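Long-range contacts in glycoside hydrolase (Streptococcus pneumoniae serotype 4, PDB 6ORH), which probably hydrolyses alpha-L-fucosidic linkages in host glycans: residues Gly220-Trp224 / His411-Arg417; Ala331-Pro336 / Ile364-Leu370; Glu380-Asp384 / Pro440-Lys444. The protein carries 2 engineered substitutions. All coordinates share one frame; numbering follows the deposited sequence.

Contact 1 joins the two parts of the chain: loop 220-224 belongs to the alpha-L-fucosidase barrel region, which also holds the main glycan pocket, and loop 411-417 to the F5/8 type C beta-sandwich. Contacts 2 and 3 lie within that sandwich, one in each of its two antiparallel sheets. Contact 3 adjoins contact 1, their centres about 11 Å apart, through Gly414 and Glu383 and through Arg417 and Leu381. Contacts 2 and 3, with centres about 14 Å apart, meet where Ile364 packs on Pro440 and Leu366 on Leu442. The side chain of Gln365 in contact 2 is about 10 Å from a bound N-acetylglucosamine, and contact 3 includes the calcium-site residue Thr443, with no calcium bound here.

Contact 1: residues Gly220-Trp224 / His411-Arg417; sequences GDPLW and HTVGYKR
Pro222 lies over one face of the His411 imidazole, its CD 3.8 Å from the ring centroid in a CH-pi contact, while OD2 of Asp221 approaches the ring edge in plane. A second CH-pi contact runs the other way across the interface: the methyl CG2 of Thr412 sits over the centre of the six-membered ring of Trp224, 3.9 Å from its centroid. The guanidinium of Arg417 stands almost perpendicular to the carboxylate of Asp221, their planes 88° apart, with OD2 at its edge. NH1 of Arg417 is 2.9 Å from OD1 of Asp221 and NH2 meets OD2, both as weak hydrogen bonds within one salt bridge. The same carboxylate receives backbone N-H groups: the amide N of His411 lies 3.1 Å from Asp221 OD2, on the syn side but 28° out of plane, and further weak bonds run from the amides of His411 and Thr412 to OD1. Asp221 reaches them because its CG is turned anti to the backbone N (chi1 -167°). NH1 of Arg417 also donates to the carbonyl O of Thr412 at 2.8 Å, within the carbonyl plane, which ties the arginine to its own loop. In the other direction, Leu223 N gives a nearly straight bond of 2.9 Å to Thr412 OG1. Thr412 therefore serves both polar and apolar sides of the contact, its hydroxyl holding the backbone just after the cis peptide before Pro222 and its methyl resting on Trp224. Beyond the pair, NE2 of His411 is hydrogen-bonded to His243 of the second subunit, placing this domain junction beside the dimer interface. With one carboxylate shared by a guanidinium and two main-chain amides, Asp221 probably remains ionised and fixes the sandwich loop against the barrel loop.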
ATOM      1  N   GLY A 220      -1.142  -7.598  -2.082  1.00 11.72           N
ATOM      2  CA  GLY A 220      -0.723  -7.038  -0.799  1.00 11.99           C
ATOM      3  C   GLY A 220       0.797  -7.059  -0.594  1.00 12.59           C
ATOM      4  O   GLY A 220       1.565  -7.683  -1.337  1.00 11.74           O
ATOM      5  N   ASP A 221       1.205  -6.321   0.451  1.00 12.50           N
ATOM      6  CA  ASP A 221       2.538  -6.466   1.014  1.00 12.34           C
ATOM      7  C   ASP A 221       2.308  -6.709   2.498  1.00 11.82           C
ATOM      8  O   ASP A 221       1.818  -5.812   3.184  1.00 13.75           O
ATOM      9  CB  ASP A 221       3.422  -5.257   0.709  1.00 13.13           C
ATOM     10  CG  ASP A 221       4.902  -5.492   1.002  1.00 14.07           C
ATOM     11  OD1 ASP A 221       5.343  -6.641   0.878  1.00 13.94           O
ATOM     12  OD2 ASP A 221       5.596  -4.513   1.310  1.00 16.00           O
ATOM     13  N   PRO A 222       2.587  -7.909   3.032  1.00 11.87           N
ATOM     14  CA  PRO A 222       3.296  -8.981   2.333  1.00 11.66           C
ATOM     15  C   PRO A 222       2.432  -9.678   1.283  1.00 10.80           C
ATOM     16  O   PRO A 222       1.207  -9.633   1.364  1.00 11.93           O
ATOM     17  CB  PRO A 222       3.566 -10.018   3.443  1.00 12.29           C
ATOM     18  CG  PRO A 222       2.474  -9.756   4.481  1.00 11.69           C
ATOM     19  CD  PRO A 222       2.286  -8.269   4.431  1.00 11.64           C
ATOM     20  N   LEU A 223       3.101 -10.295   0.293  1.00  9.96           N
ATOM     21  CA  LEU A 223       2.445 -11.297  -0.546  1.00  9.91           C
ATOM     22  C   LEU A 223       3.207 -12.607  -0.427  1.00 11.55           C
ATOM     23  O   LEU A 223       4.260 -12.784  -1.060  1.00 11.12           O
ATOM     24  CB  LEU A 223       2.320 -10.860  -2.020  1.00 10.59           C
ATOM     25  CG  LEU A 223       1.728 -11.963  -2.931  1.00 10.05           C
ATOM     26  CD1 LEU A 223       0.292 -12.320  -2.531  1.00 11.31           C
ATOM     27  CD2 LEU A 223       1.818 -11.612  -4.427  1.00 11.48           C
ATOM     28  N   TRP A 224       2.660 -13.524   0.386  1.00 11.11           N
ATOM     29  CA  TRP A 224       3.113 -14.908   0.411  1.00 10.50           C
ATOM     30  C   TRP A 224       2.375 -15.679  -0.681  1.00 10.53           C
ATOM     31  O   TRP A 224       1.128 -15.671  -0.721  1.00 10.83           O
ATOM     32  CB  TRP A 224       2.830 -15.516   1.799  1.00 11.28           C
ATOM     33  CG  TRP A 224       3.562 -14.795   2.889  1.00 11.59           C
ATOM     34  CD1 TRP A 224       3.110 -13.838   3.765  1.00 11.74           C
ATOM     35  CD2 TRP A 224       4.948 -15.014   3.207  1.00 11.82           C
ATOM     36  NE1 TRP A 224       4.126 -13.436   4.612  1.00 11.84           N
ATOM     37  CE2 TRP A 224       5.255 -14.157   4.286  1.00 11.86           C
ATOM     38  CE3 TRP A 224       5.944 -15.840   2.643  1.00 12.31           C
ATOM     39  CZ2 TRP A 224       6.546 -14.080   4.817  1.00 12.26           C
ATOM     40  CZ3 TRP A 224       7.211 -15.806   3.207  1.00 11.52           C
ATOM     41  CH2 TRP A 224       7.484 -14.945   4.280  1.00 11.86           C
ATOM     42  N   HIS A 411       7.840  -5.944   2.983  1.00 12.58           N
ATOM     43  CA  HIS A 411       7.754  -7.225   3.653  1.00 12.13           C
ATOM     44  C   HIS A 411       8.428  -8.303   2.806  1.00 12.99           C
ATOM     45  O   HIS A 411       9.598  -8.645   3.040  1.00 12.94           O
ATOM     46  CB  HIS A 411       6.272  -7.575   3.918  1.00 11.98           C
ATOM     47  CG  HIS A 411       5.590  -6.682   4.891  1.00 11.50           C
ATOM     48  ND1 HIS A 411       5.261  -7.098   6.169  1.00 13.40           N
ATOM     49  CD2 HIS A 411       5.137  -5.421   4.773  1.00 12.51           C
ATOM     50  CE1 HIS A 411       4.639  -6.111   6.795  1.00 12.31           C
ATOM     51  NE2 HIS A 411       4.557  -5.075   5.967  1.00 13.14           N
ATOM     52  N   THR A 412       7.684  -8.860   1.835  1.00 11.80           N
ATOM     53  CA  THR A 412       8.151  -9.977   1.025  1.00 11.92           C
ATOM     54  C   THR A 412       8.950  -9.504  -0.194  1.00 12.23           C
ATOM     55  O   THR A 412       8.906  -8.335  -0.610  1.00 12.89           O
ATOM     56  CB  THR A 412       6.955 -10.833   0.563  1.00 11.31           C
ATOM     57  OG1 THR A 412       5.955  -9.922   0.066  1.00 12.32           O
ATOM     58  CG2 THR A 412       6.360 -11.637   1.704  1.00 12.86           C
ATOM     59  N   VAL A 413       9.679 -10.464  -0.760  1.00 12.03           N
ATOM     60  CA  VAL A 413      10.339 -10.292  -2.042  1.00 11.91           C
ATOM     61  C   VAL A 413       9.608 -11.184  -3.048  1.00 12.52           C
ATOM     62  O   VAL A 413       8.981 -10.676  -3.981  1.00 13.16           O
ATOM     63  CB  VAL A 413      11.845 -10.609  -1.900  1.00 11.44           C
ATOM     64  CG1 VAL A 413      12.523 -10.650  -3.277  1.00 12.24           C
ATOM     65  CG2 VAL A 413      12.555  -9.548  -1.040  1.00 11.07           C
ATOM     66  N   GLY A 414       9.695 -12.508  -2.879  1.00 12.43           N
ATOM     67  CA  GLY A 414       9.026 -13.427  -3.789  1.00 13.16           C
ATOM     68  C   GLY A 414       9.813 -13.619  -5.093  1.00 13.24           C
ATOM     69  O   GLY A 414      11.041 -13.439  -5.126  1.00 14.91           O
ATOM     70  N   TYR A 415       9.096 -13.936  -6.179  1.00 12.66           N
ATOM     71  CA  TYR A 415       9.745 -14.172  -7.454  1.00 13.60           C
ATOM     72  C   TYR A 415      10.488 -12.913  -7.918  1.00 14.27           C
ATOM     73  O   TYR A 415      11.584 -12.971  -8.495  1.00 14.26           O
ATOM     74  CB  TYR A 415       8.695 -14.528  -8.510  1.00 14.46           C
ATOM     75  CG  TYR A 415       9.333 -15.015  -9.784  1.00 15.44           C
ATOM     76  CD1 TYR A 415       9.702 -16.345  -9.909  1.00 17.22           C
ATOM     77  CD2 TYR A 415       9.567 -14.128 -10.822  1.00 16.59           C
ATOM     78  CE1 TYR A 415      10.331 -16.793 -11.063  1.00 19.14           C
ATOM     79  CE2 TYR A 415      10.196 -14.557 -11.983  1.00 16.51           C
ATOM     80  CZ  TYR A 415      10.583 -15.890 -12.079  1.00 17.23           C
ATOM     81  OH  TYR A 415      11.147 -16.392 -13.220  1.00 21.12           O
ATOM     82  N   LYS A 416       9.838 -11.770  -7.705  1.00 13.77           N
ATOM     83  CA  LYS A 416      10.379 -10.499  -8.149  1.00 14.07           C
ATOM     84  C   LYS A 416       9.660  -9.392  -7.400  1.00 13.69           C
ATOM     85  O   LYS A 416       8.433  -9.350  -7.370  1.00 14.42           O
ATOM     86  CB  LYS A 416      10.097 -10.339  -9.646  1.00 14.01           C
ATOM     87  CG  LYS A 416      10.358  -8.952 -10.226  1.00 14.70           C
ATOM     88  CD  LYS A 416      10.247  -9.015 -11.757  1.00 14.94           C
ATOM     89  CE  LYS A 416      10.254  -7.656 -12.427  1.00 15.32           C
ATOM     90  NZ  LYS A 416      10.215  -7.810 -13.908  1.00 15.22           N
ATOM     91  N   ARG A 417      10.441  -8.469  -6.815  1.00 13.50           N
ATOM     92  CA  ARG A 417       9.880  -7.335  -6.103  1.00 13.39           C
ATOM     93  C   ARG A 417      10.510  -6.077  -6.694  1.00 14.75           C
ATOM     94  O   ARG A 417      11.742  -5.977  -6.758  1.00 15.31           O
ATOM     95  CB  ARG A 417      10.253  -7.425  -4.608  1.00 14.32           C
ATOM     96  CG  ARG A 417       9.771  -6.274  -3.734  1.00 14.20           C
ATOM     97  CD  ARG A 417       8.247  -6.288  -3.610  1.00 15.60           C
ATOM     98  NE  ARG A 417       7.682  -5.067  -3.036  1.00 15.94           N
ATOM     99  CZ  ARG A 417       7.278  -4.929  -1.785  1.00 15.98           C
ATOM    100  NH1 ARG A 417       7.486  -5.881  -0.867  1.00 18.35           N
ATOM    101  NH2 ARG A 417       6.702  -3.786  -1.435  1.00 19.43           N
TER

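Contact 2: residues Ala331-Pro336 / Ile364-Leu370; sequences AEVSGP and IQLELDL
Glu332 and Ser334 pair with Asp369 and Glu367 through main-chain hydrogen bonds, setting 332-334 antiparallel to 364-370 at the margin of one sheet of the F5/8 type C beta-sandwich. Both are hydrogen-bonded pairs, the shortest bond running from Asp369 N to Glu332 O at 2.8 Å; Val333 and Leu368 form the non-hydrogen-bonded pair between them. On the face of Val333, its CG2 lies 3.9 Å from Leu368 CG, the two side chains alongside and pointing the same way, while CG1 touches Leu366 CD2. With CG1 anti to the backbone N (chi1 -175°), the valine spreads its two methyls over different leucines. Ala331 CB packs on Leu370 CD2 at one end, and Pro336 CG on Ile364 CG2 at the other. Strand 428-436 flanks 364-370 on its far edge, and its Arg430 forms a salt bridge with Glu367. Leu368 also packs on Ile445 of the opposing sheet, and Val333 on Thr348, whose OG1 is hydrogen-bonded to Ala331 O. On the face of Ser334, a water 3.1 Å from Ser334 OG donates to Glu367 O at 3.0 Å.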
ATOM      1  N   ALA A 331      28.032  -3.952 -10.414  1.00 30.31           N
ATOM      2  CA  ALA A 331      28.355  -3.323  -9.139  1.00 26.82           C
ATOM      3  C   ALA A 331      29.049  -4.312  -8.198  1.00 28.41           C
ATOM      4  O   ALA A 331      28.744  -5.505  -8.185  1.00 29.11           O
ATOM      5  CB  ALA A 331      27.098  -2.760  -8.515  1.00 26.60           C
ATOM      6  N   GLU A 332      29.969  -3.791  -7.380  1.00 28.83           N
ATOM      7  CA  GLU A 332      30.651  -4.561  -6.351  1.00 31.82           C
ATOM      8  C   GLU A 332      29.711  -4.733  -5.160  1.00 28.81           C
ATOM      9  O   GLU A 332      29.179  -3.751  -4.666  1.00 26.67           O
ATOM     10  CB  GLU A 332      31.901  -3.806  -5.896  1.00 38.65           C
ATOM     11  CG  GLU A 332      33.190  -4.334  -6.507  1.00 50.93           C
ATOM     12  CD  GLU A 332      33.943  -5.266  -5.569  1.00 58.40           C
ATOM     13  OE1 GLU A 332      33.966  -6.492  -5.843  1.00 57.89           O
ATOM     14  OE2 GLU A 332      34.490  -4.768  -4.551  1.00 64.14           O
ATOM     15  N   VAL A 333      29.544  -5.973  -4.688  1.00 25.85           N
ATOM     16  CA  VAL A 333      28.665  -6.238  -3.556  1.00 24.93           C
ATOM     17  C   VAL A 333      29.464  -6.821  -2.394  1.00 24.52           C
ATOM     18  O   VAL A 333      30.206  -7.784  -2.565  1.00 28.57           O
ATOM     19  CB  VAL A 333      27.525  -7.197  -3.964  1.00 24.29           C
ATOM     20  CG1 VAL A 333      26.543  -7.366  -2.813  1.00 25.54           C
ATOM     21  CG2 VAL A 333      26.796  -6.735  -5.212  1.00 23.39           C
ATOM     22  N   SER A 334      29.278  -6.278  -1.187  1.00 23.49           N
ATOM     23  CA  SER A 334      29.913  -6.838  -0.003  1.00 23.17           C
ATOM     24  C   SER A 334      28.850  -7.182   1.029  1.00 22.79           C
ATOM     25  O   SER A 334      27.750  -6.627   1.018  1.00 24.90           O
ATOM     26  CB  SER A 334      30.881  -5.877   0.605  1.00 24.88           C
ATOM     27  OG  SER A 334      30.289  -4.603   0.655  1.00 25.83           O
ATOM     28  N   GLY A 335      29.263  -8.032   1.959  1.00 21.59           N
ATOM     29  CA  GLY A 335      28.379  -8.533   2.985  1.00 20.40           C
ATOM     30  C   GLY A 335      28.647 -10.009   3.175  1.00 20.11           C
ATOM     31  O   GLY A 335      29.558 -10.584   2.561  1.00 21.34           O
ATOM     32  N   PRO A 336      27.892 -10.667   4.065  1.00 19.84           N
ATOM     33  CA  PRO A 336      28.148 -12.070   4.359  1.00 19.84           C
ATOM     34  C   PRO A 336      27.665 -12.942   3.205  1.00 19.58           C
ATOM     35  O   PRO A 336      26.735 -12.571   2.470  1.00 19.23           O
ATOM     36  CB  PRO A 336      27.380 -12.273   5.664  1.00 20.27           C
ATOM     37  CG  PRO A 336      26.234 -11.301   5.565  1.00 20.71           C
ATOM     38  CD  PRO A 336      26.773 -10.084   4.834  1.00 19.56           C
ATOM     39  N   ILE A 364      20.929  -8.984   7.910  1.00 19.17           N
ATOM     40  CA  ILE A 364      21.964  -9.146   6.894  1.00 18.26           C
ATOM     41  C   ILE A 364      22.026  -7.908   6.010  1.00 20.12           C
ATOM     42  O   ILE A 364      21.033  -7.482   5.413  1.00 17.78           O
ATOM     43  CB  ILE A 364      21.783 -10.457   6.097  1.00 16.35           C
ATOM     44  CG1 ILE A 364      22.102 -11.695   6.933  1.00 19.06           C
ATOM     45  CG2 ILE A 364      22.631 -10.429   4.813  1.00 18.82           C
ATOM     46  CD1 ILE A 364      21.670 -13.010   6.323  1.00 20.89           C
ATOM     47  N   GLN A 365      23.237  -7.347   5.888  1.00 20.07           N
ATOM     48  CA  GLN A 365      23.392  -6.105   5.165  1.00 20.96           C
ATOM     49  C   GLN A 365      24.266  -6.351   3.941  1.00 20.98           C
ATOM     50  O   GLN A 365      25.440  -6.701   4.096  1.00 22.98           O
ATOM     51  CB  GLN A 365      24.029  -5.066   6.086  1.00 21.52           C
ATOM     52  CG  GLN A 365      24.294  -3.745   5.387  1.00 21.35           C
ATOM     53  CD  GLN A 365      24.600  -2.698   6.423  1.00 27.87           C
ATOM     54  OE1 GLN A 365      23.775  -2.404   7.290  1.00 30.91           O
ATOM     55  NE2 GLN A 365      25.820  -2.191   6.387  1.00 31.42           N
ATOM     56  N   LEU A 366      23.673  -6.187   2.754  1.00 18.42           N
ATOM     57  CA  LEU A 366      24.407  -6.216   1.489  1.00 18.96           C
ATOM     58  C   LEU A 366      24.630  -4.774   1.044  1.00 20.45           C
ATOM     59  O   LEU A 366      23.699  -3.974   1.025  1.00 21.50           O
ATOM     60  CB  LEU A 366      23.582  -6.976   0.437  1.00 18.15           C
ATOM     61  CG  LEU A 366      23.406  -8.464   0.701  1.00 19.32           C
ATOM     62  CD1 LEU A 366      22.258  -9.041  -0.130  1.00 19.14           C
ATOM     63  CD2 LEU A 366      24.722  -9.189   0.408  1.00 21.94           C
ATOM     64  N   GLU A 367      25.876  -4.416   0.682  1.00 18.25           N
ATOM     65  CA  GLU A 367      26.125  -3.059   0.213  1.00 19.41           C
ATOM     66  C   GLU A 367      26.642  -3.125  -1.219  1.00 18.82           C
ATOM     67  O   GLU A 367      27.558  -3.917  -1.509  1.00 20.84           O
ATOM     68  CB  GLU A 367      27.156  -2.363   1.110  1.00 19.74           C
ATOM     69  CG  GLU A 367      27.405  -0.909   0.719  1.00 21.80           C
ATOM     70  CD  GLU A 367      28.194  -0.129   1.761  1.00 24.65           C
ATOM     71  OE1 GLU A 367      27.947  -0.320   2.959  1.00 24.04           O
ATOM     72  OE2 GLU A 367      29.079   0.665   1.374  1.00 28.53           O
ATOM     73  N   LEU A 368      26.029  -2.321  -2.093  1.00 19.07           N
ATOM     74  CA  LEU A 368      26.435  -2.239  -3.494  1.00 20.74           C
ATOM     75  C   LEU A 368      27.219  -0.948  -3.673  1.00 21.42           C
ATOM     76  O   LEU A 368      26.792   0.098  -3.185  1.00 21.66           O
ATOM     77  CB  LEU A 368      25.218  -2.192  -4.426  1.00 21.66           C
ATOM     78  CG  LEU A 368      24.547  -3.538  -4.698  1.00 23.59           C
ATOM     79  CD1 LEU A 368      23.763  -3.980  -3.476  1.00 27.08           C
ATOM     80  CD2 LEU A 368      23.607  -3.451  -5.889  1.00 23.43           C
ATOM     81  N   ASP A 369      28.336  -1.041  -4.417  1.00 22.94           N
ATOM     82  CA  ASP A 369      29.089   0.123  -4.865  1.00 23.20           C
ATOM     83  C   ASP A 369      29.027   0.155  -6.390  1.00 21.81           C
ATOM     84  O   ASP A 369      29.586  -0.718  -7.036  1.00 23.36           O
ATOM     85  CB  ASP A 369      30.544   0.043  -4.378  1.00 23.00           C
ATOM     86  CG  ASP A 369      31.376   1.264  -4.768  1.00 26.66           C
ATOM     87  OD1 ASP A 369      30.914   2.074  -5.595  1.00 22.55           O
ATOM     88  OD2 ASP A 369      32.485   1.401  -4.216  1.00 31.90           O
ATOM     89  N   LEU A 370      28.310   1.137  -6.942  1.00 20.48           N
ATOM     90  CA  LEU A 370      28.056   1.226  -8.370  1.00 22.75           C
ATOM     91  C   LEU A 370      29.305   1.716  -9.100  1.00 27.56           C
ATOM     92  O   LEU A 370      29.348   1.664 -10.334  1.00 30.48           O
ATOM     93  CB  LEU A 370      26.885   2.180  -8.634  1.00 22.15           C
ATOM     94  CG  LEU A 370      25.572   1.831  -7.935  1.00 21.72           C
ATOM     95  CD1 LEU A 370      24.480   2.792  -8.367  1.00 22.77           C
ATOM     96  CD2 LEU A 370      25.171   0.392  -8.247  1.00 22.99           C
TER
HETATM   97  O   HOH W   1      27.605  -5.094   4.040  1.00 30.23           O
HETATM   98  O   HOH W   2      30.301  -2.854  -1.857  1.00 31.24           O

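Contact 3: residues Glu380-Asp384 / Pro440-Lys444; sequences ELRED and PLLTK
Lys444 reaches across to Glu380, its NZ coming from above the carboxylate plane, 44° out of it, to make a salt bridge 2.7 Å from Glu380 OE2. Both side chains leave the backbone with CG anti to N (chi1 -175° for Lys444, 173° for Glu380) and run extended from there, which carries the ammonium to the carboxylate. Arg382 lies beside Lys444 and points the same way. Its chain, stretched from CG to NE, brings NE to the same oxygen, 2.7 Å from Glu380 OE2, nearly on the C-O line and close to the guanidinium plane. OE2 thus accepts from Lys444 NZ and Arg382 NE, with a weaker bond from Arg382 NH2. Arg382 NH2 and Lys444 NZ stand 3.5 Å apart, and the carboxylate they share probably offsets the like charges; OE1 of Glu380 is hydrogen-bonded to Tyr448 OH.

Further along, Thr443 N donates to Arg382 O at 2.8 Å. Thr443 touches alternate residues of the other segment: OG1 lies 3.3 Å from Arg382 CB, whereas CG2 packs 3.7 Å from Asp384 CB. Thr443 is a calcium ligand in a structure of this protein, although no calcium is bound to this chain. Leu442 turns its CD2 over the carbonyl of Arg382. A water accepts from Leu441 N and probably donates to Glu383 OE2, and Glu383 OE1 is bonded to Gly414 N.

The segments include the end of strand 378-382 and the start of strand 441-448, neighbours within one antiparallel sheet of the sandwich. Strand 417-426 continues that sheet beyond 378-382, with Leu381 bonded to Arg417, and strand 356-357 continues it beyond 441-448, with Leu442 bonded to Trp356. Leu381 and Leu442 face inward, packing on Phe394 and Ile391 of strand 391-400 in the opposing sheet.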
ATOM      1  N   GLU A 380      15.064  -3.634  -7.844  1.00 14.85           N
ATOM      2  CA  GLU A 380      14.456  -4.956  -8.038  1.00 15.00           C
ATOM      3  C   GLU A 380      15.259  -5.998  -7.258  1.00 16.04           C
ATOM      4  O   GLU A 380      16.495  -6.037  -7.316  1.00 15.43           O
ATOM      5  CB  GLU A 380      14.420  -5.308  -9.536  1.00 15.70           C
ATOM      6  CG  GLU A 380      13.954  -6.762  -9.782  1.00 16.76           C
ATOM      7  CD  GLU A 380      14.012  -7.159 -11.252  1.00 16.91           C
ATOM      8  OE1 GLU A 380      13.846  -6.277 -12.105  1.00 18.78           O
ATOM      9  OE2 GLU A 380      14.206  -8.367 -11.535  1.00 19.41           O
ATOM     10  N   LEU A 381      14.558  -6.868  -6.501  1.00 13.96           N
ATOM     11  CA  LEU A 381      15.167  -7.981  -5.789  1.00 13.76           C
ATOM     12  C   LEU A 381      14.431  -9.245  -6.242  1.00 14.35           C
ATOM     13  O   LEU A 381      13.216  -9.176  -6.492  1.00 14.05           O
ATOM     14  CB  LEU A 381      14.936  -7.791  -4.280  1.00 14.75           C
ATOM     15  CG  LEU A 381      15.422  -6.482  -3.645  1.00 16.59           C
ATOM     16  CD1 LEU A 381      15.059  -6.461  -2.157  1.00 19.52           C
ATOM     17  CD2 LEU A 381      16.922  -6.308  -3.821  1.00 19.46           C
ATOM     18  N   ARG A 382      15.114 -10.388  -6.289  1.00 14.83           N
ATOM     19  CA  ARG A 382      14.437 -11.657  -6.588  1.00 15.51           C
ATOM     20  C   ARG A 382      14.946 -12.760  -5.666  1.00 15.79           C
ATOM     21  O   ARG A 382      16.155 -12.922  -5.438  1.00 16.04           O
ATOM     22  CB  ARG A 382      14.719 -12.134  -8.017  1.00 15.95           C
ATOM     23  CG  ARG A 382      14.217 -11.187  -9.098  1.00 14.74           C
ATOM     24  CD  ARG A 382      14.167 -11.930 -10.432  1.00 16.01           C
ATOM     25  NE  ARG A 382      13.828 -11.035 -11.525  1.00 15.86           N
ATOM     26  CZ  ARG A 382      13.492 -11.476 -12.740  1.00 17.92           C
ATOM     27  NH1 ARG A 382      13.447 -12.781 -12.963  1.00 18.66           N
ATOM     28  NH2 ARG A 382      13.198 -10.623 -13.706  1.00 18.52           N
ATOM     29  N   GLU A 383      14.005 -13.562  -5.155  1.00 14.91           N
ATOM     30  CA  GLU A 383      14.350 -14.756  -4.402  1.00 14.99           C
ATOM     31  C   GLU A 383      14.573 -15.931  -5.341  1.00 15.76           C
ATOM     32  O   GLU A 383      14.371 -15.814  -6.544  1.00 18.26           O
ATOM     33  CB  GLU A 383      13.271 -15.138  -3.379  1.00 14.85           C
ATOM     34  CG  GLU A 383      13.351 -14.286  -2.146  1.00 14.67           C
ATOM     35  CD  GLU A 383      12.339 -14.676  -1.088  1.00 14.52           C
ATOM     36  OE1 GLU A 383      11.151 -14.289  -1.253  1.00 13.57           O
ATOM     37  OE2 GLU A 383      12.760 -15.253  -0.065  1.00 13.75           O
ATOM     38  N   ASP A 384      15.024 -17.060  -4.794  1.00 17.98           N
ATOM     39  CA  ASP A 384      15.089 -18.262  -5.601  1.00 17.62           C
ATOM     40  C   ASP A 384      13.979 -19.214  -5.170  1.00 17.04           C
ATOM     41  O   ASP A 384      14.156 -19.990  -4.238  1.00 17.41           O
ATOM     42  CB  ASP A 384      16.457 -18.953  -5.499  1.00 20.60           C
ATOM     43  CG  ASP A 384      16.575 -20.222  -6.336  1.00 23.70           C
ATOM     44  OD1 ASP A 384      15.592 -20.622  -7.021  1.00 22.78           O
ATOM     45  OD2 ASP A 384      17.661 -20.835  -6.276  1.00 27.86           O
ATOM     46  N   PRO A 440      18.270 -16.582   3.886  1.00 16.17           N
ATOM     47  CA  PRO A 440      17.823 -15.937   2.653  1.00 16.73           C
ATOM     48  C   PRO A 440      18.702 -16.260   1.453  1.00 18.20           C
ATOM     49  O   PRO A 440      19.920 -16.407   1.620  1.00 19.40           O
ATOM     50  CB  PRO A 440      17.831 -14.436   2.954  1.00 17.17           C
ATOM     51  CG  PRO A 440      18.725 -14.273   4.185  1.00 19.43           C
ATOM     52  CD  PRO A 440      18.740 -15.616   4.892  1.00 17.71           C
ATOM     53  N   LEU A 441      18.049 -16.370   0.284  1.00 17.08           N
ATOM     54  CA  LEU A 441      18.699 -16.412  -1.026  1.00 18.20           C
ATOM     55  C   LEU A 441      18.148 -15.267  -1.868  1.00 18.87           C
ATOM     56  O   LEU A 441      16.937 -14.987  -1.861  1.00 19.56           O
ATOM     57  CB  LEU A 441      18.403 -17.728  -1.745  1.00 19.74           C
ATOM     58  CG  LEU A 441      18.932 -18.991  -1.076  1.00 22.33           C
ATOM     59  CD1 LEU A 441      17.802 -19.657  -0.308  1.00 21.67           C
ATOM     60  CD2 LEU A 441      19.482 -19.952  -2.126  1.00 22.32           C
ATOM     61  N   LEU A 442      19.025 -14.660  -2.675  1.00 15.66           N
ATOM     62  CA  LEU A 442      18.568 -13.732  -3.698  1.00 15.98           C
ATOM     63  C   LEU A 442      19.334 -14.077  -4.970  1.00 17.83           C
ATOM     64  O   LEU A 442      20.510 -14.453  -4.876  1.00 18.17           O
ATOM     65  CB  LEU A 442      18.879 -12.285  -3.308  1.00 16.78           C
ATOM     66  CG  LEU A 442      18.094 -11.668  -2.145  1.00 14.69           C
ATOM     67  CD1 LEU A 442      18.675 -10.297  -1.845  1.00 16.10           C
ATOM     68  CD2 LEU A 442      16.613 -11.543  -2.517  1.00 16.69           C
ATOM     69  N   THR A 443      18.679 -13.920  -6.125  1.00 16.69           N
ATOM     70  CA  THR A 443      19.303 -14.253  -7.400  1.00 17.13           C
ATOM     71  C   THR A 443      19.816 -13.012  -8.121  1.00 18.57           C
ATOM     72  O   THR A 443      20.630 -13.134  -9.043  1.00 18.08           O
ATOM     73  CB  THR A 443      18.342 -15.006  -8.325  1.00 18.09           C
ATOM     74  OG1 THR A 443      17.226 -14.175  -8.688  1.00 19.14           O
ATOM     75  CG2 THR A 443      17.862 -16.304  -7.710  1.00 19.61           C
ATOM     76  N   LYS A 444      19.363 -11.837  -7.706  1.00 17.97           N
ATOM     77  CA  LYS A 444      19.566 -10.626  -8.487  1.00 18.90           C
ATOM     78  C   LYS A 444      19.186  -9.411  -7.643  1.00 19.21           C
ATOM     79  O   LYS A 444      18.204  -9.443  -6.870  1.00 17.93           O
ATOM     80  CB  LYS A 444      18.610 -10.656  -9.686  1.00 21.37           C
ATOM     81  CG  LYS A 444      18.736  -9.539 -10.716  1.00 27.97           C
ATOM     82  CD  LYS A 444      17.580  -9.712 -11.691  1.00 28.70           C
ATOM     83  CE  LYS A 444      17.193  -8.465 -12.436  1.00 28.92           C
ATOM     84  NZ  LYS A 444      16.100  -8.764 -13.370  1.00 32.06           N
TER
HETATM   85  O   HOH W   3      15.127 -16.260  -0.066  1.00 17.27           O